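Local coordinates for protein sphingomyelinase-c (Listeria ivanovii, PDB 1ZWX) that belongs to the endonuclease/exonuclease/phosphatase family and folds as a DNase I-like sandwich of two beta-sheets, at residues H74-I79 against A134-M139; H146-H151 against Q176-K181; I250-E253 against A257-H260. All coordinates share one frame; numbering follows the deposited sequence. Where two conformers were deposited one is given.

Interaction 1 of 3, residues H74-I79 against A134-M139; sequences HQTPVI and AYVKIM
Rotation about the first side-chain bond decides what Thr76 and Val136 offer each other. In Thr76 the methyl CG2 lies anti to the carbonyl carbon and the hydroxyl fits between the backbone N and the carbonyl carbon (chi1 70°), while in Val136 it is CG1 that stands anti to the carbonyl carbon (chi1 -58°). The two methyls therefore face one another between the two sheets of a DNase I-like beta-sandwich. Segment 74-79 includes strand 74-75, an outermost strand of one sheet, whereas 134-139 runs within strand 132-140 of the other. The contact thus brings the chain at an outermost strand of one sheet onto a strand of the other, and the touching side-chain atoms are all carbon. Thr76 CG2 meets Val136 CG1 at 3.3 Å, closer than carbons usually come, with the two side chains at about a right angle. A second, more relaxed pair is made by Ile79, three residues on from Thr76, and Ala134, two back from Val136: Ile79 CG2 rests on Ala134 CB at 3.7 Å. The small alanine leaves the isoleucine branch close to the strand itself, 4.0 Å from CG2 of Ile79 to the backbone N of Ala134. All four residues are buried. Neighbours from both sheets frame them, with Val136 also packing on Val105 of strand 104-107 and Ile79 on Gln116 of strand 111-118, while Trp86 lies against Thr76. The hydroxyl of the buried Thr76 sits beside this apolar seam, yet has two polar partners. OG1 accepts a hydrogen bond from the backbone N of Val105 and donates one to its own chain, where Thr76 OG1 lies 2.8 Å from Pro77 O, tilted 28° out of the carbonyl plane.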
loop_
_atom_site.group_PDB
_atom_site.type_symbol
_atom_site.label_atom_id
_atom_site.label_comp_id
_atom_site.label_asym_id
_atom_site.label_seq_id
_atom_site.Cartn_x
_atom_site.Cartn_y
_atom_site.Cartn_z
ATOM N N HIS A 74 9.017 8.821 12.136
ATOM C CA HIS A 74 9.734 7.565 12.118
ATOM C C HIS A 74 9.266 6.846 10.855
ATOM O O HIS A 74 8.057 6.633 10.704
ATOM C CB HIS A 74 9.408 6.740 13.359
ATOM C CG HIS A 74 9.533 7.533 14.628
ATOM N ND1 HIS A 74 10.757 7.846 15.190
ATOM C CD2 HIS A 74 8.597 8.153 15.385
ATOM C CE1 HIS A 74 10.560 8.572 16.282
ATOM N NE2 HIS A 74 9.261 8.779 16.417
ATOM N N GLN A 75 10.235 6.552 9.986
ATOM C CA GLN A 75 9.980 6.153 8.598
ATOM C C GLN A 75 10.922 5.057 8.161
ATOM O O GLN A 75 12.085 4.978 8.599
ATOM C CB GLN A 75 10.169 7.343 7.626
ATOM C CG GLN A 75 9.337 8.569 7.966
ATOM C CD GLN A 75 9.243 9.593 6.837
ATOM O OE1 GLN A 75 9.999 9.524 5.870
ATOM N NE2 GLN A 75 8.313 10.545 6.966
ATOM N N THR A 76 10.428 4.214 7.254
ATOM C CA THR A 76 11.322 3.315 6.555
ATOM C C THR A 76 11.757 4.005 5.245
ATOM O O THR A 76 11.082 4.937 4.798
ATOM C CB THR A 76 10.589 1.975 6.160
ATOM O OG1 THR A 76 9.650 2.269 5.127
ATOM C CG2 THR A 76 9.849 1.336 7.368
ATOM N N PRO A 77 12.861 3.538 4.629
ATOM C CA PRO A 77 13.146 3.894 3.224
ATOM C C PRO A 77 12.038 3.293 2.322
ATOM O O PRO A 77 11.211 2.489 2.796
ATOM C CB PRO A 77 14.470 3.204 2.943
ATOM C CG PRO A 77 15.030 2.823 4.239
ATOM C CD PRO A 77 13.891 2.669 5.204
ATOM N N VAL A 78 12.032 3.649 1.042
ATOM C CA VAL A 78 11.210 2.896 0.068
ATOM C C VAL A 78 11.968 1.587 -0.175
ATOM O O VAL A 78 13.201 1.578 -0.368
ATOM C CB VAL A 78 10.962 3.690 -1.252
ATOM C CG1 VAL A 78 10.260 2.800 -2.287
ATOM C CG2 VAL A 78 10.134 4.961 -0.984
ATOM N N ILE A 79 11.241 0.460 -0.131
ATOM C CA ILE A 79 11.888 -0.848 -0.320
ATOM C C ILE A 79 12.543 -0.949 -1.698
ATOM O O ILE A 79 12.069 -0.328 -2.631
ATOM C CB ILE A 79 10.883 -2.017 -0.150
ATOM C CG1 ILE A 79 9.765 -1.967 -1.228
ATOM C CG2 ILE A 79 10.307 -2.047 1.269
ATOM C CD1 ILE A 79 8.966 -3.320 -1.365
ATOM N N ALA A 134 7.663 -4.295 3.345
ATOM C CA ALA A 134 8.404 -3.705 4.470
ATOM C C ALA A 134 7.756 -4.196 5.762
ATOM O O ALA A 134 6.532 -4.259 5.868
ATOM C CB ALA A 134 8.311 -2.161 4.413
ATOM N N TYR A 135 8.594 -4.514 6.747
ATOM C CA TYR A 135 8.087 -4.931 8.049
ATOM C C TYR A 135 8.581 -3.877 9.041
ATOM O O TYR A 135 9.744 -3.519 9.001
ATOM C CB TYR A 135 8.708 -6.279 8.425
ATOM C CG TYR A 135 8.579 -6.603 9.902
ATOM C CD1 TYR A 135 7.359 -7.072 10.430
ATOM C CD2 TYR A 135 9.659 -6.388 10.784
ATOM C CE1 TYR A 135 7.229 -7.363 11.832
ATOM C CE2 TYR A 135 9.531 -6.653 12.161
ATOM C CZ TYR A 135 8.326 -7.155 12.663
ATOM O OH TYR A 135 8.193 -7.422 14.020
ATOM N N VAL A 136 7.690 -3.416 9.897
ATOM C CA VAL A 136 8.112 -2.636 11.065
ATOM C C VAL A 136 7.533 -3.205 12.363
ATOM O O VAL A 136 6.408 -3.697 12.382
ATOM C CB VAL A 136 7.771 -1.110 10.941
ATOM C CG1 VAL A 136 8.408 -0.498 9.711
ATOM C CG2 VAL A 136 6.280 -0.819 10.970
ATOM N N LYS A 137 8.304 -3.093 13.442
ATOM C CA LYS A 137 7.765 -3.203 14.803
ATOM C C LYS A 137 7.811 -1.786 15.447
ATOM O O LYS A 137 8.847 -1.197 15.488
ATOM C CB LYS A 137 8.578 -4.190 15.636
ATOM C CG LYS A 137 7.971 -4.364 17.095
ATOM C CD LYS A 137 8.909 -5.194 17.996
ATOM C CE LYS A 137 8.275 -5.501 19.401
ATOM N NZ LYS A 137 9.301 -6.292 20.193
ATOM N N ILE A 138 6.663 -1.235 15.825
ATOM C CA ILE A 138 6.614 0.062 16.484
ATOM C C ILE A 138 6.222 -0.163 17.947
ATOM O O ILE A 138 5.582 -1.170 18.279
ATOM C CB ILE A 138 5.599 1.072 15.830
ATOM C CG1 ILE A 138 4.168 0.577 15.897
ATOM C CG2 ILE A 138 5.963 1.385 14.322
ATOM C CD1 ILE A 138 3.204 1.625 16.422
ATOM N N MET A 139 6.561 0.810 18.791
ATOM C CA MET A 139 6.079 0.846 20.181
ATOM C C MET A 139 5.209 2.060 20.377
ATOM O O MET A 139 5.649 3.215 20.130
ATOM C CB MET A 139 7.274 0.872 21.132
ATOM C CG MET A 139 8.127 -0.386 21.108
ATOM S SD MET A 139 7.171 -1.813 21.771
ATOM C CE MET A 139 6.865 -1.264 23.451
#

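Interaction 2 of 3, residues H146-H151 against Q176-K181; sequences HIIGTH and QTFIAK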
loop_
_atom_site.group_PDB
_atom_site.type_symbol
_atom_site.label_atom_id
_atom_site.label_comp_id
_atom_site.label_asym_id
_atom_site.label_seq_id
_atom_site.Cartn_x
_atom_site.Cartn_y
_atom_site.Cartn_z
ATOM N N HIS A 146 2.893 -4.661 15.034
ATOM C CA HIS A 146 3.676 -5.179 13.902
ATOM C C HIS A 146 2.893 -4.853 12.628
ATOM O O HIS A 146 1.673 -5.077 12.555
ATOM C CB HIS A 146 3.942 -6.695 14.037
ATOM C CG HIS A 146 4.605 -7.079 15.332
ATOM N ND1 HIS A 146 5.953 -7.335 15.419
ATOM C CD2 HIS A 146 4.108 -7.227 16.589
ATOM C CE1 HIS A 146 6.262 -7.642 16.674
ATOM N NE2 HIS A 146 5.158 -7.604 17.396
ATOM N N ILE A 147 3.581 -4.262 11.644
ATOM C CA ILE A 147 2.889 -3.804 10.427
ATOM C C ILE A 147 3.711 -4.263 9.241
ATOM O O ILE A 147 4.928 -4.035 9.195
ATOM C CB ILE A 147 2.706 -2.264 10.340
ATOM C CG1 ILE A 147 1.817 -1.743 11.473
ATOM C CG2 ILE A 147 2.087 -1.866 8.987
ATOM C CD1 ILE A 147 2.667 -1.259 12.699
ATOM N N ILE A 148 3.033 -4.961 8.325
ATOM C CA ILE A 148 3.621 -5.343 7.044
ATOM C C ILE A 148 2.866 -4.560 5.975
ATOM O O ILE A 148 1.621 -4.629 5.893
ATOM C CB ILE A 148 3.561 -6.874 6.835
ATOM C CG1 ILE A 148 4.565 -7.520 7.802
ATOM C CG2 ILE A 148 3.820 -7.244 5.330
ATOM C CD1 ILE A 148 4.528 -9.036 7.849
ATOM N N GLY A 149 3.625 -3.770 5.207
ATOM C CA GLY A 149 3.083 -2.960 4.102
ATOM C C GLY A 149 3.603 -3.595 2.808
ATOM O O GLY A 149 4.763 -3.989 2.724
ATOM N N THR A 150 2.745 -3.709 1.810
ATOM C CA THR A 150 3.124 -4.479 0.588
ATOM C C THR A 150 2.360 -3.982 -0.608
ATOM O O THR A 150 1.346 -3.270 -0.482
ATOM C CB THR A 150 2.913 -6.055 0.770
ATOM O OG1 THR A 150 3.621 -6.755 -0.270
ATOM C CG2 THR A 150 1.458 -6.438 0.732
ATOM N N HIS A 151 2.836 -4.387 -1.782
ATOM C CA HIS A 151 2.164 -4.091 -3.037
ATOM C C HIS A 151 2.570 -5.264 -3.934
ATOM O O HIS A 151 3.733 -5.412 -4.299
ATOM C CB HIS A 151 2.640 -2.742 -3.627
ATOM C CG HIS A 151 2.057 -2.426 -4.986
ATOM N ND1 HIS A 151 2.600 -1.471 -5.828
ATOM C CD2 HIS A 151 0.994 -2.942 -5.643
ATOM C CE1 HIS A 151 1.874 -1.399 -6.935
ATOM N NE2 HIS A 151 0.893 -2.280 -6.850
ATOM N N GLN A 176 3.788 -14.874 4.572
ATOM C CA GLN A 176 3.524 -15.821 5.672
ATOM C C GLN A 176 4.757 -16.543 6.137
ATOM O O GLN A 176 4.887 -16.799 7.323
ATOM C CB GLN A 176 2.407 -16.798 5.327
ATOM C CG GLN A 176 1.047 -16.442 5.934
ATOM C CD GLN A 176 1.059 -16.271 7.471
ATOM O OE1 GLN A 176 1.733 -16.999 8.192
ATOM N NE2 GLN A 176 0.304 -15.286 7.955
ATOM N N THR A 177 5.670 -16.895 5.236
ATOM C CA THR A 177 6.919 -17.541 5.623
ATOM C C THR A 177 7.750 -16.631 6.525
ATOM O O THR A 177 8.391 -17.078 7.505
ATOM C CB THR A 177 7.737 -17.938 4.369
ATOM O OG1 THR A 177 7.033 -18.964 3.671
ATOM C CG2 THR A 177 9.130 -18.430 4.688
ATOM N N PHE A 178 7.738 -15.346 6.185
ATOM C CA PHE A 178 8.502 -14.368 6.960
ATOM C C PHE A 178 7.900 -14.270 8.361
ATOM O O PHE A 178 8.640 -14.354 9.330
ATOM C CB PHE A 178 8.545 -13.011 6.215
ATOM C CG PHE A 178 8.963 -11.858 7.081
ATOM C CD1 PHE A 178 10.306 -11.565 7.256
ATOM C CD2 PHE A 178 8.006 -11.072 7.722
ATOM C CE1 PHE A 178 10.701 -10.508 8.071
ATOM C CE2 PHE A 178 8.389 -10.003 8.543
ATOM C CZ PHE A 178 9.743 -9.737 8.716
ATOM N N ILE A 179 6.577 -14.118 8.453
ATOM C CA ILE A 179 5.841 -14.049 9.713
ATOM C C ILE A 179 6.093 -15.290 10.596
ATOM O O ILE A 179 6.318 -15.170 11.816
ATOM C CB ILE A 179 4.318 -13.872 9.498
ATOM C CG1 ILE A 179 3.994 -12.532 8.825
ATOM C CG2 ILE A 179 3.548 -14.007 10.825
ATOM C CD1 ILE A 179 2.536 -12.274 8.566
ATOM N N ALA A 180 6.064 -16.474 9.976
ATOM C CA ALA A 180 6.339 -17.723 10.703
ATOM C C ALA A 180 7.756 -17.754 11.270
ATOM O O ALA A 180 7.967 -18.122 12.435
ATOM C CB ALA A 180 6.088 -18.954 9.788
ATOM N N LYS A 181 8.720 -17.354 10.450
ATOM C CA LYS A 181 10.123 -17.357 10.823
ATOM C C LYS A 181 10.421 -16.347 11.934
ATOM O O LYS A 181 11.250 -16.599 12.794
ATOM C CB LYS A 181 10.985 -17.062 9.595
ATOM C CG LYS A 181 12.466 -17.203 9.835
ATOM C CD LYS A 181 13.232 -17.408 8.536
#
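The ring of Phe178 presents an edge, not a face, to Ile148. The methyl CD1 of Ile148 lies near the ring plane, 4.0 Å from CD2 of Phe178 and equally far from its neighbour CE2, and so sits against the middle of one side of the hexagon. The remote end of the same ring is engaged differently, for Phe178 CZ stands over the ring of Tyr135, 3.5 Å from Tyr135 CG, in an edge-to-face pair, and Phe133 makes another pair of that kind with Phe178. With CG of Phe178 anti to the backbone N (chi1 164°), the ring is carried from the helix toward the sheet. This is the helix-on-sheet packing of a beta-alpha-beta unit, in which strand 143-151 is followed by helix 161-182 and then by strand 189-193, parallel to the first and next to it in the sheet. Ile148 carries the strand's side of the contact through one atom. Its chain is extended at the end (chi2 173°), which thrusts CD1 into the angle between Phe178 and Ile179. There CD1 of Ile148 approaches CG1 of Ile179 at 3.7 Å and CD1 of Ile179 at 3.9 Å, the two isoleucines crossing obliquely. Ile179 also rests on Ile190 and Ile192 of strand 189-193, so one helical residue packs against both parallel strands. Nearby, His146 finds polar partners for both ring nitrogens, ND1 with the hydroxyl of Tyr135 and NE2 with the carboxylate of Glu188. Where Ile148 meets the helix, by contrast, only carbon touches carbon. Segments 146-151 and 176-181 are consequently matched by shape and dispersion forces, with the backbones kept well apart (Ile148 CA to Ile179 CA 9.4 Å) and without a hydrogen bond between the two.

Interaction 3 of 3, residues I250-E253 against A257-H260; sequences IFVE and ARPH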
loop_
_atom_site.group_PDB
_atom_site.type_symbol
_atom_site.label_atom_id
_atom_site.label_comp_id
_atom_site.label_asym_id
_atom_site.label_seq_id
_atom_site.Cartn_x
_atom_site.Cartn_y
_atom_site.Cartn_z
ATOM N N ILE A 250 -6.422 -3.480 4.542
ATOM C CA ILE A 250 -5.580 -3.620 5.723
ATOM C C ILE A 250 -6.197 -4.704 6.608
ATOM O O ILE A 250 -7.272 -4.516 7.131
ATOM C CB ILE A 250 -5.394 -2.301 6.532
ATOM C CG1 ILE A 250 -4.990 -1.110 5.607
ATOM C CG2 ILE A 250 -4.307 -2.529 7.582
ATOM C CD1 ILE A 250 -5.310 0.270 6.196
ATOM N N PHE A 251 -5.462 -5.792 6.790
ATOM C CA PHE A 251 -5.955 -6.973 7.510
ATOM C C PHE A 251 -5.263 -7.131 8.843
ATOM O O PHE A 251 -4.163 -6.661 9.038
ATOM C CB PHE A 251 -5.601 -8.253 6.736
ATOM C CG PHE A 251 -6.312 -8.405 5.405
ATOM C CD1 PHE A 251 -5.563 -8.464 4.220
ATOM C CD2 PHE A 251 -7.709 -8.526 5.333
ATOM C CE1 PHE A 251 -6.210 -8.644 2.944
ATOM C CE2 PHE A 251 -8.375 -8.679 4.086
ATOM C CZ PHE A 251 -7.607 -8.748 2.878
ATOM N N VAL A 252 -5.900 -7.897 9.726
ATOM C CA VAL A 252 -5.280 -8.377 10.947
ATOM C C VAL A 252 -4.962 -9.851 10.765
ATOM O O VAL A 252 -5.816 -10.616 10.288
ATOM C CB VAL A 252 -6.244 -8.179 12.150
ATOM C CG1 VAL A 252 -5.658 -8.867 13.378
ATOM C CG2 VAL A 252 -6.480 -6.689 12.411
ATOM N N GLU A 253 -3.757 -10.254 11.110
ATOM C CA GLU A 253 -3.370 -11.646 10.985
ATOM C C GLU A 253 -4.038 -12.526 12.067
ATOM O O GLU A 253 -4.089 -12.134 13.240
ATOM C CB GLU A 253 -1.863 -11.791 11.016
ATOM C CG GLU A 253 -1.302 -13.021 10.217
ATOM C CD GLU A 253 -0.999 -14.238 11.098
ATOM O OE1 GLU A 253 -1.135 -14.149 12.341
ATOM O OE2 GLU A 253 -0.584 -15.280 10.554
ATOM N N ALA A 257 -2.667 -11.478 18.054
ATOM C CA ALA A 257 -3.688 -10.760 18.809
ATOM C C ALA A 257 -4.655 -10.010 17.927
ATOM O O ALA A 257 -4.267 -9.465 16.886
ATOM C CB ALA A 257 -3.045 -9.791 19.811
ATOM N N ARG A 258 -5.914 -9.954 18.365
ATOM C CA ARG A 258 -6.984 -9.351 17.584
ATOM C C ARG A 258 -7.802 -8.380 18.402
ATOM O O ARG A 258 -7.977 -8.583 19.593
ATOM C CB ARG A 258 -7.892 -10.445 16.977
ATOM C CG ARG A 258 -7.165 -11.260 15.847
ATOM C CD ARG A 258 -8.037 -12.274 15.120
ATOM N NE ARG A 258 -7.665 -13.655 15.394
ATOM C CZ ARG A 258 -8.318 -14.710 14.917
ATOM N NH1 ARG A 258 -9.376 -14.538 14.141
ATOM N NH2 ARG A 258 -7.910 -15.936 15.208
ATOM N N PRO A 259 -8.299 -7.303 17.773
ATOM C CA PRO A 259 -9.309 -6.447 18.399
ATOM C C PRO A 259 -10.692 -7.104 18.429
ATOM O O PRO A 259 -10.893 -8.137 17.783
ATOM C CB PRO A 259 -9.375 -5.240 17.463
ATOM C CG PRO A 259 -8.935 -5.777 16.123
ATOM C CD PRO A 259 -7.896 -6.811 16.436
ATOM N N HIS A 260 -11.625 -6.504 19.163
ATOM C CA HIS A 260 -13.015 -6.955 19.195
ATOM C C HIS A 260 -13.631 -6.739 17.830
ATOM O O HIS A 260 -14.438 -7.537 17.364
ATOM C CB HIS A 260 -13.818 -6.157 20.237
ATOM C CG HIS A 260 -13.451 -6.461 21.658
ATOM N ND1 HIS A 260 -14.359 -6.967 22.567
ATOM C CD2 HIS A 260 -12.279 -6.337 22.325
ATOM C CE1 HIS A 260 -13.758 -7.140 23.732
ATOM N NE2 HIS A 260 -12.497 -6.768 23.612
HETATM O O HOH W 1 -2.737 -10.250 14.817
#
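Val252 meets the returning chain with both its methyls. CG1 touches CG of Arg258 and the carbonyl O of Ala257, each at 3.8 Å, while CG2 looks toward Pro259, reaching its CD at 4.3 Å. In the two-sheet sandwich of this family the site lies where the chain passes between sheets: strand 248-252 is an outermost strand of one, and the loop holding 257-260 leads to strand 262-266, an outermost strand of the other. In the conformer described, the aliphatic CG of the largely exposed Arg258 rests on Val252. Glu253 adds a polar element. A water lies 2.8 Å from Glu253 O and 2.7 Å from Ala257 O and can donate to either carbonyl, linking Glu253 to Ala257 across the intervening residues. One shell further out, the carboxylate of Glu253 turns from this water into the intervening bend. OE1 accepts from Gly255 N and is hydrogen-bonded to His256 ND1; OE2 accepts from Gln176 NE2 of helix 161-182, so the bend is tied to that helix and the acid has partners on both oxygens. Behind Val252 stand Ile189 and Phe191 of strand 189-193, and Ile189 also packs on Pro259; backbone bonds from Glu253 to Ile190 and from Ala257 to Glu188 secure both segments to that neighbouring part of the chain. At the centre, CG1 of Val252 is anti to its own backbone N (chi1 172°), which points this methyl at the Arg258 CG and leaves CG2 beside the N, facing the proline ring.

How the interactions relate
The three contacts occur in series along the chain, each closing before the next opens, and all reach one sheet, in which strands 132-140, 143-151, 189-193 and 248-252 lie in that order. Interactions 1 and 2 have centres 12 Å apart and use opposite faces of it: 74-79 packs from the side of the other sheet, 176-181 from the helical side. Interaction 3 lies at the sheet's edge, its centre 14 Å from interaction 2 and 19 Å from interaction 1, which it does not touch. Helix 161-182 stands between, reaching Tyr135 on one flank and Glu253 on the other. Together they illustrate how a sandwich is built in layers: sheet, sheet and covering helix.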